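Local coordinates for protein N-(5'-phosphoribosyl)anthranilate isomerase (PDB 4WUI) that probably catalyses the isomerisation of N-(5-phospho-beta-D-ribosyl)anthranilate to 1-(2-carboxyphenylamino)-1-deoxy-D-ribulose 5-phosphate, a step of tryptophan biosynthesis, at residues Met4-Cys9 against Trp173-Ser178; Leu124-Ala129 against Arg151-Gly156. All coordinates share one frame; numbering follows the deposited sequence.

Contact 1 of 2, residues Met4-Cys9 against Trp173-Ser178; sequences MYIKVC and WGVDVS
M4 folds its thioether back against the facing strand: the bend at chi2 brings SD to 3.7 Å from G174 CA, and the same sulfur also touches V175 CG1. Y5 donates its backbone N to W173 O on a lone pair in the carbonyl plane, a rather long bond, and Y5 O accepts V175 N at 2.8 Å. G174 has no side chain and sets its CA against that same Y5 O, 4.1 Å from Y5 CA. The tyrosine and the W173 indole cross obliquely, with Y5 CB 3.8 Å from W173 CZ3; the phenol OH is hydrogen-bonded to D57. I6 turns to the other face, where its CG1 lies alongside V175 CG2 and both side chains pack on helix 190-204. Strands 5-8 and 174-177 thus run parallel, 11° apart, as the first and last strands of the TIM barrel, and their ladder closes it: Y5, K7 and D176 share one face, I6, V8, V175 and V177 the helix-covered one. K7, gripped by V175 O and V177 N through its backbone, extends alongside D176 and turns only at its last torsion (chi4 -88°), which delivers NZ to D176 OD1 at 2.7 Å. This buried salt bridge meets the syn side of the carboxylate, 25° out of its plane; Q83 takes a second bond from NZ, and a citrate, probably from the crystallisation liquor, lies beside D176. Placing a methionine at K7 would probably leave D176 OD1 without its charge mate and Q83 without this donor. At C9 the backbone N reaches V177 O at 2.8 Å, CB rests near S178 CB, and K188 bonds to both C9 O and S178 OG.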
ATOM      1  N   MET A   4     -11.596   3.835   7.219  1.00 16.56           N
ATOM      2  CA  MET A   4     -10.183   3.478   7.391  1.00 14.65           C
ATOM      3  C   MET A   4      -9.797   2.580   6.239  1.00 12.04           C
ATOM      4  O   MET A   4     -10.151   1.418   6.264  1.00 13.38           O
ATOM      5  CB  MET A   4     -10.017   2.663   8.679  1.00 17.91           C
ATOM      6  CG  MET A   4      -8.683   1.875   8.824  1.00 20.58           C
ATOM      7  SD  MET A   4      -7.300   2.937   8.751  1.00 20.97           S
ATOM      8  CE  MET A   4      -7.861   4.165  10.000  1.00 22.63           C
ATOM      9  N   TYR A   5      -9.141   3.104   5.224  1.00  9.94           N
ATOM     10  CA  TYR A   5      -8.818   2.308   4.038  1.00  9.16           C
ATOM     11  C   TYR A   5      -7.701   1.316   4.357  1.00  8.54           C
ATOM     12  O   TYR A   5      -6.704   1.708   4.935  1.00 10.36           O
ATOM     13  CB  TYR A   5      -8.409   3.253   2.939  1.00  9.11           C
ATOM     14  CG  TYR A   5      -8.274   2.702   1.544  1.00  8.61           C
ATOM     15  CD1 TYR A   5      -9.303   2.801   0.619  1.00  8.90           C
ATOM     16  CD2 TYR A   5      -7.105   2.139   1.102  1.00  8.38           C
ATOM     17  CE1 TYR A   5      -9.164   2.402  -0.695  1.00  8.99           C
ATOM     18  CE2 TYR A   5      -6.951   1.718  -0.212  1.00  8.26           C
ATOM     19  CZ  TYR A   5      -7.978   1.872  -1.116  1.00  8.32           C
ATOM     20  OH  TYR A   5      -7.738   1.531  -2.410  1.00  9.06           O
ATOM     21  N   ILE A   6      -7.874   0.052   3.971  1.00  7.91           N
ATOM     22  CA  ILE A   6      -6.875  -0.983   4.244  1.00  8.34           C
ATOM     23  C   ILE A   6      -6.374  -1.590   2.941  1.00  7.51           C
ATOM     24  O   ILE A   6      -7.156  -2.186   2.194  1.00  8.13           O
ATOM     25  CB  ILE A   6      -7.425  -2.101   5.138  1.00  9.20           C
ATOM     26  CG1 ILE A   6      -7.840  -1.538   6.508  1.00 10.02           C
ATOM     27  CG2 ILE A   6      -6.395  -3.209   5.283  1.00 10.45           C
ATOM     28  CD1 ILE A   6      -8.577  -2.540   7.415  1.00 11.53           C
ATOM     29  N   LYS A   7      -5.077  -1.439   2.701  1.00  7.83           N
ATOM     30  CA  LYS A   7      -4.401  -2.076   1.579  1.00  7.80           C
ATOM     31  C   LYS A   7      -3.453  -3.148   2.085  1.00  7.52           C
ATOM     32  O   LYS A   7      -2.644  -2.897   2.970  1.00  7.78           O
ATOM     33  CB  LYS A   7      -3.602  -1.051   0.778  1.00  8.18           C
ATOM     34  CG  LYS A   7      -2.818  -1.704  -0.370  1.00  8.93           C
ATOM     35  CD  LYS A   7      -2.399  -0.689  -1.404  1.00 10.18           C
ATOM     36  CE  LYS A   7      -1.281  -1.135  -2.273  1.00 10.61           C
ATOM     37  NZ  LYS A   7       0.042  -0.811  -1.679  1.00  9.33           N
ATOM     38  N   VAL A   8      -3.541  -4.329   1.474  0.52  7.28           N
ATOM     39  CA  VAL A   8      -2.535  -5.365   1.648  0.52  7.57           C
ATOM     40  C   VAL A   8      -1.698  -5.363   0.376  0.52  7.24           C
ATOM     41  O   VAL A   8      -2.230  -5.478  -0.733  0.52  8.29           O
ATOM     42  CB  VAL A   8      -3.155  -6.735   1.896  0.52  8.49           C
ATOM     43  CG1 VAL A   8      -2.047  -7.714   2.226  0.52  8.87           C
ATOM     44  CG2 VAL A   8      -4.188  -6.652   3.036  0.52  9.67           C
ATOM     45  N   CYS A   9      -0.393  -5.193   0.547  1.00  7.93           N
ATOM     46  CA  CYS A   9       0.506  -5.029  -0.582  1.00  8.15           C
ATOM     47  C   CYS A   9       1.362  -6.258  -0.796  1.00  8.67           C
ATOM     48  O   CYS A   9       1.702  -6.961   0.133  1.00 12.39           O
ATOM     49  CB  CYS A   9       1.399  -3.804  -0.375  1.00  8.97           C
ATOM     50  SG  CYS A   9       2.112  -3.236  -1.942  1.00 11.24           S
ATOM     51  N   TRP A 173      -5.632   8.215   7.405  1.00  8.83           N
ATOM     52  CA  TRP A 173      -6.723   8.046   6.473  1.00  8.85           C
ATOM     53  C   TRP A 173      -6.879   6.572   6.068  1.00  8.02           C
ATOM     54  O   TRP A 173      -7.993   6.094   5.815  1.00  8.91           O
ATOM     55  CB  TRP A 173      -6.477   8.982   5.277  1.00  9.13           C
ATOM     56  CG  TRP A 173      -7.560   9.136   4.284  1.00 10.29           C
ATOM     57  CD1 TRP A 173      -8.468  10.148   4.260  1.00 11.32           C
ATOM     58  CD2 TRP A 173      -7.839   8.327   3.128  1.00 10.13           C
ATOM     59  NE1 TRP A 173      -9.283  10.036   3.181  1.00 12.12           N
ATOM     60  CE2 TRP A 173      -8.928   8.928   2.459  1.00 10.95           C
ATOM     61  CE3 TRP A 173      -7.241   7.186   2.575  1.00  9.75           C
ATOM     62  CZ2 TRP A 173      -9.435   8.412   1.273  1.00 11.66           C
ATOM     63  CZ3 TRP A 173      -7.769   6.675   1.403  1.00 10.40           C
ATOM     64  CH2 TRP A 173      -8.845   7.280   0.773  1.00 11.48           C
ATOM     65  N   GLY A 174      -5.763   5.846   6.005  1.00  8.00           N
ATOM     66  CA  GLY A 174      -5.760   4.423   5.761  1.00  7.94           C
ATOM     67  C   GLY A 174      -4.392   3.857   6.109  1.00  7.54           C
ATOM     68  O   GLY A 174      -3.484   4.598   6.522  1.00  8.08           O
ATOM     69  N   VAL A 175      -4.252   2.541   5.932  1.00  7.37           N
ATOM     70  CA  VAL A 175      -3.002   1.839   6.242  1.00  7.78           C
ATOM     71  C   VAL A 175      -2.636   0.907   5.090  1.00  7.69           C
ATOM     72  O   VAL A 175      -3.504   0.439   4.337  1.00  8.40           O
ATOM     73  CB  VAL A 175      -3.098   1.029   7.568  1.00  8.68           C
ATOM     74  CG1 VAL A 175      -3.241   1.964   8.753  1.00  9.24           C
ATOM     75  CG2 VAL A 175      -4.239   0.015   7.519  1.00  8.94           C
ATOM     76  N   ASP A 176      -1.344   0.638   4.995  1.00  8.00           N
ATOM     77  CA  ASP A 176      -0.761  -0.291   4.029  1.00  7.95           C
ATOM     78  C   ASP A 176       0.090  -1.282   4.801  1.00  7.88           C
ATOM     79  O   ASP A 176       0.881  -0.878   5.655  1.00  8.95           O
ATOM     80  CB  ASP A 176       0.116   0.508   3.052  1.00  9.13           C
ATOM     81  CG  ASP A 176       0.575  -0.289   1.841  1.00 10.33           C
ATOM     82  OD1 ASP A 176      -0.274  -0.604   0.995  1.00 11.47           O
ATOM     83  OD2 ASP A 176       1.774  -0.569   1.702  1.00 13.10           O
ATOM     84  N   VAL A 177      -0.048  -2.568   4.476  1.00  8.03           N
ATOM     85  CA  VAL A 177       0.677  -3.634   5.177  1.00  9.02           C
ATOM     86  C   VAL A 177       1.199  -4.622   4.153  1.00  8.21           C
ATOM     87  O   VAL A 177       0.549  -4.921   3.172  1.00  8.11           O
ATOM     88  CB  VAL A 177      -0.259  -4.331   6.222  1.00 10.53           C
ATOM     89  CG1 VAL A 177      -1.439  -5.014   5.595  1.00 10.76           C
ATOM     90  CG2 VAL A 177       0.495  -5.281   7.155  1.00 11.75           C
ATOM     91  N   SER A 178       2.379  -5.180   4.434  1.00  9.09           N
ATOM     92  CA  SER A 178       2.994  -6.177   3.572  1.00  9.28           C
ATOM     93  C   SER A 178       3.768  -7.194   4.419  1.00  9.13           C
ATOM     94  O   SER A 178       3.273  -8.293   4.653  1.00  9.43           O
ATOM     95  CB  SER A 178       3.869  -5.550   2.503  1.00 10.54           C
ATOM     96  OG  SER A 178       4.428  -6.610   1.722  1.00 11.86           O
TER

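Contact 2 of 2, residues Leu124-Ala129 against Arg151-Gly156; sequences LLLLDA and RWLLAG
Strands 124-128 and 152-155 run parallel at 16°, joined by five backbone hydrogen bonds that alternate from L125 N to R151 O up to A129 N to A155 O; the straightest, L127 N to L153 O, spans 2.9 Å. L124 straddles L153: its CD1 and CD2 each lie 3.9 Å from L153 CG, the two side chains crossing at about a right angle and both touching W104. L126, L127 and D128 each have two conformers, one described here. Further along this face, L126 CD2 meets the methyl of A155 at 4.1 Å, and both also touch D176. On the reverse face W152 sets its CG between its own N and carbonyl carbon (chi1 70°), which lays the indole along the strands; CB presses to 3.1 Å from L125 O, and CE3 sits 4.1 Å from L127 CB. The pair forms neighbouring staves of the TIM barrel, the sixth and seventh strands, with L125, L127, W152 and L154 on one side of the wall and L126, L153, D128 and A155 on the other. At the C-terminal ends, where TIM barrels carry their active sites, the carboxylate of D128 bends over A155 with OD1 3.4 Å from A155 CB; OD1 is hydrogen-bonded to a bound citrate. G156 follows with a positive phi (155°), without a side chain and with its CA against A129 O. At the other end the R151 side chain reaches across to the start of the neighbouring strand, NE bonding to E123 O.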
ATOM      1  N   LEU A 124      -3.283  10.098  -3.947  1.00  9.19           N
ATOM      2  CA  LEU A 124      -3.035   9.644  -2.593  1.00  9.49           C
ATOM      3  C   LEU A 124      -1.532   9.557  -2.400  1.00  8.78           C
ATOM      4  O   LEU A 124      -0.792   9.253  -3.344  1.00  9.09           O
ATOM      5  CB  LEU A 124      -3.720   8.290  -2.420  1.00 10.08           C
ATOM      6  CG  LEU A 124      -3.476   7.542  -1.109  1.00 10.02           C
ATOM      7  CD1 LEU A 124      -4.689   6.714  -0.754  1.00 10.33           C
ATOM      8  CD2 LEU A 124      -2.221   6.662  -1.163  1.00  9.43           C
ATOM      9  N   LEU A 125      -1.098   9.812  -1.174  1.00  9.05           N
ATOM     10  CA  LEU A 125       0.281   9.691  -0.750  1.00  9.44           C
ATOM     11  C   LEU A 125       0.427   8.537   0.257  1.00  8.77           C
ATOM     12  O   LEU A 125      -0.337   8.469   1.222  1.00  9.43           O
ATOM     13  CB  LEU A 125       0.676  10.998  -0.069  1.00 11.82           C
ATOM     14  CG  LEU A 125       2.082  11.196   0.408  1.00 13.90           C
ATOM     15  CD1 LEU A 125       3.059  11.111  -0.715  1.00 15.19           C
ATOM     16  CD2 LEU A 125       2.180  12.570   1.062  1.00 16.24           C
ATOM     17  N   LEU A 126       1.385   7.649   0.023  0.66  9.28           N
ATOM     18  CA  LEU A 126       1.686   6.584   0.957  0.66 10.39           C
ATOM     19  C   LEU A 126       2.964   7.027   1.676  0.66 10.25           C
ATOM     20  O   LEU A 126       3.988   7.292   1.024  0.66 11.51           O
ATOM     21  CB  LEU A 126       1.806   5.267   0.210  0.66 12.71           C
ATOM     22  CG  LEU A 126       2.081   4.066   1.095  0.66 14.77           C
ATOM     23  CD1 LEU A 126       1.591   2.828   0.387  0.66 15.26           C
ATOM     24  CD2 LEU A 126       3.554   3.942   1.352  0.66 15.80           C
ATOM     25  N   LEU A 127       2.881   7.147   3.002  0.66  9.66           N
ATOM     26  CA  LEU A 127       3.983   7.617   3.826  0.66  9.79           C
ATOM     27  C   LEU A 127       4.496   6.471   4.676  0.66 10.38           C
ATOM     28  O   LEU A 127       3.764   5.953   5.528  0.66 10.44           O
ATOM     29  CB  LEU A 127       3.515   8.751   4.716  0.66 10.85           C
ATOM     30  CG  LEU A 127       4.550   9.395   5.611  0.66 12.77           C
ATOM     31  CD1 LEU A 127       5.692   9.934   4.778  0.66 13.95           C
ATOM     32  CD2 LEU A 127       3.861  10.506   6.442  0.66 13.53           C
ATOM     33  N   ASP A 128       5.753   6.097   4.463  0.66 12.06           N
ATOM     34  CA  ASP A 128       6.348   4.967   5.187  0.66 14.28           C
ATOM     35  C   ASP A 128       7.248   5.486   6.285  0.66 14.13           C
ATOM     36  O   ASP A 128       8.202   6.266   6.046  0.66 15.31           O
ATOM     37  CB  ASP A 128       7.136   4.075   4.229  0.66 16.76           C
ATOM     38  CG  ASP A 128       7.571   2.742   4.841  0.66 19.07           C
ATOM     39  OD1 ASP A 128       6.785   2.137   5.586  0.66 19.07           O
ATOM     40  OD2 ASP A 128       8.687   2.279   4.539  0.66 21.43           O
ATOM     41  N   ALA A 129       6.951   5.020   7.491  1.00 13.96           N
ATOM     42  CA  ALA A 129       7.620   5.423   8.721  1.00 14.91           C
ATOM     43  C   ALA A 129       8.127   4.148   9.394  1.00 15.78           C
ATOM     44  O   ALA A 129       7.622   3.733  10.432  1.00 16.57           O
ATOM     45  CB  ALA A 129       6.649   6.133   9.629  1.00 17.02           C
ATOM     46  N   ARG A 151      -5.668  12.646   1.361  1.00  8.90           N
ATOM     47  CA  ARG A 151      -5.821  11.191   1.323  1.00  8.70           C
ATOM     48  C   ARG A 151      -4.442  10.539   1.381  1.00  8.49           C
ATOM     49  O   ARG A 151      -3.603  10.779   0.521  1.00  9.61           O
ATOM     50  CB  ARG A 151      -6.554  10.795   0.034  1.00  9.14           C
ATOM     51  CG  ARG A 151      -7.938  11.457  -0.089  1.00 10.21           C
ATOM     52  CD  ARG A 151      -8.736  11.068  -1.335  1.00 10.95           C
ATOM     53  NE  ARG A 151      -8.109  11.566  -2.545  1.00 11.34           N
ATOM     54  CZ  ARG A 151      -8.756  11.865  -3.659  1.00 11.17           C
ATOM     55  NH1 ARG A 151     -10.058  11.684  -3.772  1.00 11.91           N
ATOM     56  NH2 ARG A 151      -8.063  12.371  -4.655  1.00 12.68           N
ATOM     57  N   TRP A 152      -4.213   9.730   2.408  1.00  7.97           N
ATOM     58  CA  TRP A 152      -2.904   9.119   2.600  1.00  8.08           C
ATOM     59  C   TRP A 152      -3.020   7.772   3.262  1.00  8.25           C
ATOM     60  O   TRP A 152      -3.981   7.489   3.974  1.00  9.52           O
ATOM     61  CB  TRP A 152      -1.964  10.036   3.416  1.00  8.46           C
ATOM     62  CG  TRP A 152      -2.290  10.217   4.863  1.00  8.48           C
ATOM     63  CD1 TRP A 152      -3.316  10.908   5.415  1.00  9.24           C
ATOM     64  CD2 TRP A 152      -1.517   9.709   5.964  1.00  8.50           C
ATOM     65  NE1 TRP A 152      -3.262  10.851   6.777  1.00  9.45           N
ATOM     66  CE2 TRP A 152      -2.146  10.141   7.141  1.00  8.85           C
ATOM     67  CE3 TRP A 152      -0.334   8.948   6.065  1.00  9.04           C
ATOM     68  CZ2 TRP A 152      -1.608   9.909   8.401  1.00  9.85           C
ATOM     69  CZ3 TRP A 152       0.179   8.702   7.302  1.00  9.71           C
ATOM     70  CH2 TRP A 152      -0.454   9.162   8.459  1.00 10.27           C
ATOM     71  N   LEU A 153      -2.009   6.938   3.033  1.00  7.97           N
ATOM     72  CA  LEU A 153      -1.864   5.664   3.751  1.00  7.65           C
ATOM     73  C   LEU A 153      -0.615   5.692   4.582  1.00  7.46           C
ATOM     74  O   LEU A 153       0.452   6.087   4.109  1.00  8.67           O
ATOM     75  CB  LEU A 153      -1.792   4.457   2.802  1.00  8.43           C
ATOM     76  CG  LEU A 153      -2.951   4.283   1.823  1.00  9.17           C
ATOM     77  CD1 LEU A 153      -2.712   3.061   0.934  1.00 10.78           C
ATOM     78  CD2 LEU A 153      -4.301   4.205   2.506  1.00  9.18           C
ATOM     79  N   LEU A 154      -0.742   5.226   5.819  1.00  7.41           N
ATOM     80  CA  LEU A 154       0.384   4.996   6.697  1.00  7.88           C
ATOM     81  C   LEU A 154       0.941   3.602   6.444  1.00  8.16           C
ATOM     82  O   LEU A 154       0.210   2.624   6.443  1.00  8.45           O
ATOM     83  CB  LEU A 154      -0.099   5.074   8.153  1.00  8.81           C
ATOM     84  CG  LEU A 154       0.908   4.737   9.236  1.00  9.98           C
ATOM     85  CD1 LEU A 154       2.036   5.746   9.293  1.00 10.69           C
ATOM     86  CD2 LEU A 154       0.214   4.592  10.604  1.00 11.52           C
ATOM     87  N   ALA A 155       2.253   3.526   6.309  1.00  8.95           N
ATOM     88  CA  ALA A 155       2.986   2.277   6.308  1.00  9.97           C
ATOM     89  C   ALA A 155       4.141   2.398   7.276  1.00 10.76           C
ATOM     90  O   ALA A 155       4.569   3.508   7.630  1.00 11.94           O
ATOM     91  CB  ALA A 155       3.492   1.948   4.926  1.00 10.89           C
ATOM     92  N   GLY A 156       4.680   1.277   7.717  1.00 11.68           N
ATOM     93  CA  GLY A 156       5.925   1.282   8.466  1.00 13.16           C
ATOM     94  C   GLY A 156       6.020   0.069   9.348  1.00 12.69           C
ATOM     95  O   GLY A 156       5.965   0.170  10.582  1.00 14.11           O
TER

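The two contacts belong to one closed eight-stranded parallel barrel, their centres about 8 Å apart. Along the chain the order is 4-9, 124-129, 151-156, 173-178, so contact 2 falls wholly between the two halves of contact 1. Contact 1 is the seam where the first strand meets the eighth; contact 2 pairs the sixth with the seventh. They meet directly because strand 152-155 is the neighbour of 174-177, with probable hydrogen bonds from L154 N to G174 O and from D176 N to L154 O. Side chains of D128 and D176, one from each contact, both approach the bound citrate, which may mark the pocket at the barrel mouth.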